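Endolysin (Clostridium phage phiCD27, PDB 3QAY) probably cleaves the N-acetylmuramoyl-L-alanine amide bond in the cell-wall peptidoglycan of Clostridium difficile, using a zinc-dependent amidase domain. Local coordinates at residues 79-84 with 135-140; 97-102 with 124-129. All coordinates share one frame; numbering follows the deposited sequence.

In the fold
Both interactions belong to the single mixed six-stranded sheet of the amidase alpha/beta fold, and their centres lie about 12 Å apart. Interaction 1 brings the loop before strand 140-148 against the start of strand 80-87, near the middle of the strand order. Interaction 2 pairs strand 96-100 with 122-127, an outermost strand. Along the chain interaction 2 is nested inside the loop that interaction 1 closes, and strand 140-148 lies between strands 80-87 and 96-100 in the sheet. The two contacts touch directly: N135 ND2 is 2.9 Å from K129 O, a probable hydrogen bond. Neither includes the zinc ligands H10, E27 and H85, although H85 directly follows segment 79-84 on its strand.

Interaction 1: residues 79-84 with 135-140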
loop_
_atom_site.group_PDB
_atom_site.type_symbol
_atom_site.label_atom_id
_atom_site.label_comp_id
_atom_site.label_asym_id
_atom_site.label_seq_id
_atom_site.Cartn_x
_atom_site.Cartn_y
_atom_site.Cartn_z
ATOM N N ASP A 79 -14.989 -4.274 -1.899
ATOM C CA ASP A 79 -15.463 -2.933 -1.582
ATOM C C ASP A 79 -14.320 -1.930 -1.658
ATOM O O ASP A 79 -14.557 -0.742 -1.870
ATOM C CB ASP A 79 -16.095 -2.906 -0.191
ATOM C CG ASP A 79 -17.212 -3.917 -0.048
ATOM O OD1 ASP A 79 -18.103 -3.947 -0.916
ATOM O OD2 ASP A 79 -17.188 -4.690 0.924
ATOM N N LEU A 80 -13.084 -2.411 -1.513
ATOM C CA LEU A 80 -11.913 -1.539 -1.445
ATOM C C LEU A 80 -10.613 -2.257 -1.840
ATOM O O LEU A 80 -10.350 -3.381 -1.408
ATOM C CB LEU A 80 -11.780 -0.961 -0.027
ATOM C CG LEU A 80 -10.650 0.044 0.224
ATOM C CD1 LEU A 80 -10.794 1.272 -0.655
ATOM C CD2 LEU A 80 -10.603 0.451 1.701
ATOM N N LEU A 81 -9.802 -1.584 -2.652
ATOM C CA LEU A 81 -8.452 -2.034 -2.985
ATOM C C LEU A 81 -7.418 -1.095 -2.373
ATOM O O LEU A 81 -7.553 0.125 -2.462
ATOM C CB LEU A 81 -8.265 -2.077 -4.504
ATOM C CG LEU A 81 -6.841 -2.256 -5.049
ATOM C CD1 LEU A 81 -6.224 -3.567 -4.569
ATOM C CD2 LEU A 81 -6.849 -2.177 -6.573
ATOM N N ILE A 82 -6.400 -1.677 -1.745
ATOM C CA ILE A 82 -5.256 -0.935 -1.235
ATOM C C ILE A 82 -4.013 -1.544 -1.863
ATOM O O ILE A 82 -3.825 -2.760 -1.786
ATOM C CB ILE A 82 -5.125 -1.060 0.304
ATOM C CG1 ILE A 82 -6.325 -0.430 1.012
ATOM C CG2 ILE A 82 -3.827 -0.412 0.792
ATOM C CD1 ILE A 82 -6.492 -0.905 2.440
ATOM N N GLU A 83 -3.183 -0.726 -2.504
ATOM C CA GLU A 83 -1.869 -1.198 -2.949
ATOM C C GLU A 83 -0.776 -0.535 -2.127
ATOM O O GLU A 83 -0.748 0.682 -1.980
ATOM C CB GLU A 83 -1.619 -0.960 -4.435
ATOM C CG GLU A 83 -0.307 -1.605 -4.912
ATOM C CD GLU A 83 -0.238 -1.768 -6.411
ATOM O OE1 GLU A 83 0.342 -0.877 -7.064
ATOM O OE2 GLU A 83 -0.775 -2.772 -6.939
ATOM N N LEU A 84 0.126 -1.365 -1.617
ATOM C CA LEU A 84 1.165 -0.938 -0.706
ATOM C C LEU A 84 2.436 -0.634 -1.470
ATOM O O LEU A 84 2.952 -1.484 -2.222
ATOM C CB LEU A 84 1.437 -2.032 0.334
ATOM C CG LEU A 84 0.267 -2.379 1.258
ATOM C CD1 LEU A 84 0.660 -3.490 2.224
ATOM C CD2 LEU A 84 -0.186 -1.142 2.011
ATOM N N ASN A 135 -6.998 3.461 -12.188
ATOM C CA ASN A 135 -7.933 3.720 -13.294
ATOM C C ASN A 135 -8.505 2.469 -13.981
ATOM O O ASN A 135 -9.375 2.587 -14.844
ATOM C CB ASN A 135 -7.328 4.694 -14.317
ATOM C CG ASN A 135 -6.208 4.081 -15.161
ATOM O OD1 ASN A 135 -6.239 2.903 -15.520
ATOM N ND2 ASN A 135 -5.226 4.909 -15.513
ATOM N N SER A 136 -8.032 1.285 -13.596
ATOM C CA SER A 136 -8.523 0.032 -14.187
ATOM C C SER A 136 -9.089 -0.933 -13.157
ATOM O O SER A 136 -9.379 -2.091 -13.476
ATOM C CB SER A 136 -7.412 -0.651 -14.991
ATOM O OG SER A 136 -7.008 0.178 -16.061
ATOM N N SER A 137 -9.262 -0.453 -11.930
ATOM C CA SER A 137 -9.826 -1.259 -10.868
ATOM C C SER A 137 -11.288 -0.872 -10.685
ATOM O O SER A 137 -11.624 0.318 -10.659
ATOM C CB SER A 137 -9.023 -1.088 -9.568
ATOM O OG SER A 137 -8.862 0.275 -9.186
ATOM N N LYS A 138 -12.166 -1.868 -10.592
ATOM C CA LYS A 138 -13.593 -1.583 -10.381
ATOM C C LYS A 138 -13.864 -0.999 -8.996
ATOM O O LYS A 138 -14.514 0.034 -8.889
ATOM C CB LYS A 138 -14.481 -2.811 -10.615
ATOM C CG LYS A 138 -15.951 -2.437 -10.843
ATOM C CD LYS A 138 -16.815 -3.649 -11.094
ATOM C CE LYS A 138 -18.074 -3.321 -11.886
ATOM N NZ LYS A 138 -18.716 -2.038 -11.492
ATOM N N PRO A 139 -13.366 -1.647 -7.928
ATOM C CA PRO A 139 -13.625 -1.034 -6.623
ATOM C C PRO A 139 -12.889 0.286 -6.424
ATOM O O PRO A 139 -11.899 0.564 -7.113
ATOM C CB PRO A 139 -13.102 -2.075 -5.633
ATOM C CG PRO A 139 -12.111 -2.871 -6.396
ATOM C CD PRO A 139 -12.599 -2.901 -7.806
ATOM N N THR A 140 -13.390 1.100 -5.500
ATOM C CA THR A 140 -12.626 2.232 -4.986
ATOM C C THR A 140 -11.234 1.743 -4.611
ATOM O O THR A 140 -11.091 0.681 -3.991
ATOM C CB THR A 140 -13.301 2.842 -3.753
ATOM O OG1 THR A 140 -14.636 3.225 -4.095
ATOM C CG2 THR A 140 -12.533 4.062 -3.260
HETATM O O HOH W 1 -15.856 -0.010 -4.171
#
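The carbonyl oxygen of T140 is met by three groups from the start of strand 80-87. L81 N donates the main bond, 2.9 Å to T140 O, and it is nearly straight at hydrogen (167°) and comes in close to the line of the carbonyl (161°). This bond joins the loop before strand 140-148 to a parallel neighbour in the mixed sheet of the amidase alpha/beta fold; one step further, L81 and V142 continue the backbone bonding. A weaker CA-H contact reaches the same oxygen, with L80 CA 3.5 Å from T140 O. The third group is a methyl: L80 CD1 stands 3.4 Å from T140 O. It gets there because L80 CG lies opposite the backbone N (chi1 -177°), and CD1 of L80 then also approaches the T140 methyl CG2, at 4.2 Å.

At the outer end a water takes the place of a direct backbone bond. It donates to D79 O at 2.7 Å and accepts from T140 N at 3.0 Å, which spans the gap between these two peptide groups.

The side chain of L81 points toward the loop. Its CD2 methyl meets the beta carbon of S137, at 3.9 Å, and V73 of helix 64-75 touches both residues, so the L81 side chain packs between the loop and that helix. The S137 hydroxyl is turned to a polar partner: OG bonds to I133 O in helix 132-135. N74 of helix 64-75 bonds to S136 O and K138 N, tying the loop to that helix. P139 leads into the strand with its ring against the D79-L80 peptide, P139 CB lying 4.1 Å from L80 N.

Interaction 2: residues 97-102 with 124-129; sequences EVLYYS and GAKLDK
The Y100 ring overlaps the backbone and side chain of L127 on the adjacent strand. One face carries L127 CA, 3.8 Å above the plane and offset toward the rim, while L127 CD1 comes within 3.6 Å of Y100 CE1; the two side chains cross at about a right angle. Placing CG between the backbone N and the carbonyl carbon (chi1 68°) turns the ring across the neighbouring strand. A125 C meets the ring edge. Y100 OH lies 2.6 Å from a water, and that water donates a bond to A125 O.

Beneath this packing, strands 96-100 and 122-127 run in parallel register, their short axes inclined by 27°. The bonds alternate as expected for parallel pairing: K126 N to V98 O (2.9 Å), Y100 N to K126 O (3.0 Å) and D128 N to Y100 O (3.0 Å). The carbonyl oxygen of G124, buried by the pairing, has no partner in the model.

Across the sheet from Y100, the side chain of K126 runs extended back toward E97. K126 NZ forms a salt bridge with E97 OE2 at 2.7 Å, approaching from 60° out of the carboxylate plane. R123 NE pairs with the same oxygen, so two cations share this oxygen of a buried acid, which probably favours its charged form.

Past the strand ends, the aliphatic chain of K129 crosses Y101 at about a right angle, K129 CB 3.5 Å from Y101 CE1; the K129 ammonium is at most a weak cation-pi partner.

The contact joins the two strands of a beta-alpha-beta unit, whose helix 103-116 packs against V98, Y100 and A125. Strand 140-148 flanks strand 96-100 on its other edge, bonding to E97 and L99, and helix 132-135 meets Y101 through L134 and N135.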
loop_
_atom_site.group_PDB
_atom_site.type_symbol
_atom_site.label_atom_id
_atom_site.label_comp_id
_atom_site.label_asym_id
_atom_site.label_seq_id
_atom_site.Cartn_x
_atom_site.Cartn_y
_atom_site.Cartn_z
ATOM N N GLU A 97 2.031 9.488 2.088
ATOM C CA GLU A 97 1.313 10.022 0.956
ATOM C C GLU A 97 0.373 8.927 0.447
ATOM O O GLU A 97 0.756 7.763 0.416
ATOM C CB GLU A 97 2.372 10.381 -0.069
ATOM C CG GLU A 97 1.939 10.788 -1.411
ATOM C CD GLU A 97 3.129 11.269 -2.202
ATOM O OE1 GLU A 97 3.542 10.581 -3.158
ATOM O OE2 GLU A 97 3.684 12.315 -1.819
ATOM N N VAL A 98 -0.857 9.288 0.082
ATOM C CA VAL A 98 -1.813 8.308 -0.439
ATOM C C VAL A 98 -2.413 8.804 -1.763
ATOM O O VAL A 98 -2.958 9.911 -1.831
ATOM C CB VAL A 98 -2.938 8.002 0.587
ATOM C CG1 VAL A 98 -3.975 7.051 -0.006
ATOM C CG2 VAL A 98 -2.351 7.431 1.885
ATOM N N LEU A 99 -2.302 7.980 -2.806
ATOM C CA LEU A 99 -2.818 8.335 -4.130
ATOM C C LEU A 99 -4.209 7.748 -4.322
ATOM O O LEU A 99 -4.477 6.615 -3.907
ATOM C CB LEU A 99 -1.864 7.856 -5.230
ATOM C CG LEU A 99 -0.387 8.202 -5.004
ATOM C CD1 LEU A 99 0.472 7.806 -6.210
ATOM C CD2 LEU A 99 -0.219 9.683 -4.697
ATOM N N TYR A 100 -5.100 8.529 -4.926
ATOM C CA TYR A 100 -6.494 8.129 -5.087
ATOM C C TYR A 100 -7.025 8.555 -6.458
ATOM O O TYR A 100 -6.375 9.326 -7.183
ATOM C CB TYR A 100 -7.354 8.723 -3.968
ATOM C CG TYR A 100 -7.488 10.222 -4.062
ATOM C CD1 TYR A 100 -8.516 10.802 -4.794
ATOM C CD2 TYR A 100 -6.575 11.063 -3.433
ATOM C CE1 TYR A 100 -8.637 12.179 -4.894
ATOM C CE2 TYR A 100 -6.693 12.446 -3.522
ATOM C CZ TYR A 100 -7.731 12.994 -4.254
ATOM O OH TYR A 100 -7.850 14.357 -4.360
ATOM N N TYR A 101 -8.211 8.045 -6.789
ATOM C CA TYR A 101 -8.811 8.218 -8.121
ATOM C C TYR A 101 -10.135 8.969 -8.107
ATOM O O TYR A 101 -10.468 9.628 -9.079
ATOM C CB TYR A 101 -9.027 6.847 -8.771
ATOM C CG TYR A 101 -9.450 6.911 -10.225
ATOM C CD1 TYR A 101 -8.531 7.187 -11.215
ATOM C CD2 TYR A 101 -10.772 6.705 -10.597
ATOM C CE1 TYR A 101 -8.899 7.257 -12.547
ATOM C CE2 TYR A 101 -11.162 6.772 -11.928
ATOM C CZ TYR A 101 -10.210 7.051 -12.901
ATOM O OH TYR A 101 -10.559 7.112 -14.225
ATOM N N SER A 102 -10.885 8.861 -7.012
ATOM C CA SER A 102 -12.248 9.382 -6.943
ATOM C C SER A 102 -12.495 10.138 -5.642
ATOM O O SER A 102 -11.654 10.152 -4.742
ATOM C CB SER A 102 -13.229 8.217 -7.021
ATOM O OG SER A 102 -12.997 7.314 -5.953
ATOM N N GLY A 124 0.104 14.527 2.351
ATOM C CA GLY A 124 -1.251 14.770 1.843
ATOM C C GLY A 124 -1.739 13.734 0.837
ATOM O O GLY A 124 -0.943 13.044 0.203
ATOM N N ALA A 125 -3.061 13.622 0.712
ATOM C CA ALA A 125 -3.692 12.774 -0.299
ATOM C C ALA A 125 -3.560 13.442 -1.662
ATOM O O ALA A 125 -3.715 14.655 -1.776
ATOM C CB ALA A 125 -5.158 12.560 0.031
ATOM N N LYS A 126 -3.277 12.655 -2.696
ATOM C CA LYS A 126 -3.014 13.209 -4.025
ATOM C C LYS A 126 -3.775 12.445 -5.096
ATOM O O LYS A 126 -3.747 11.218 -5.127
ATOM C CB LYS A 126 -1.513 13.172 -4.330
ATOM C CG LYS A 126 -0.671 13.919 -3.309
ATOM C CD LYS A 126 0.806 13.834 -3.623
ATOM C CE LYS A 126 1.628 14.542 -2.553
ATOM N NZ LYS A 126 3.049 14.682 -2.975
ATOM N N LEU A 127 -4.465 13.182 -5.959
ATOM C CA LEU A 127 -5.196 12.600 -7.076
ATOM C C LEU A 127 -4.209 12.209 -8.171
ATOM O O LEU A 127 -3.361 13.018 -8.556
ATOM C CB LEU A 127 -6.209 13.608 -7.623
ATOM C CG LEU A 127 -7.050 13.187 -8.834
ATOM C CD1 LEU A 127 -8.001 12.061 -8.475
ATOM C CD2 LEU A 127 -7.807 14.385 -9.394
ATOM N N ASP A 128 -4.303 10.964 -8.641
ATOM C CA ASP A 128 -3.546 10.517 -9.808
ATOM C C ASP A 128 -4.377 9.526 -10.614
ATOM O O ASP A 128 -4.544 8.377 -10.216
ATOM C CB ASP A 128 -2.205 9.892 -9.403
ATOM C CG ASP A 128 -1.277 9.665 -10.597
ATOM O OD1 ASP A 128 -1.718 9.864 -11.748
ATOM O OD2 ASP A 128 -0.103 9.278 -10.387
ATOM N N LYS A 129 -4.889 9.976 -11.755
ATOM C CA LYS A 129 -5.733 9.143 -12.598
ATOM C C LYS A 129 -4.944 8.375 -13.654
ATOM O O LYS A 129 -5.532 7.645 -14.451
ATOM C CB LYS A 129 -6.813 9.992 -13.272
ATOM C CG LYS A 129 -7.814 10.609 -12.312
ATOM C CD LYS A 129 -8.948 11.257 -13.080
ATOM C CE LYS A 129 -10.106 11.628 -12.184
ATOM N NZ LYS A 129 -11.222 12.249 -12.960
HETATM O O HOH W 2 -6.287 15.965 -3.071
#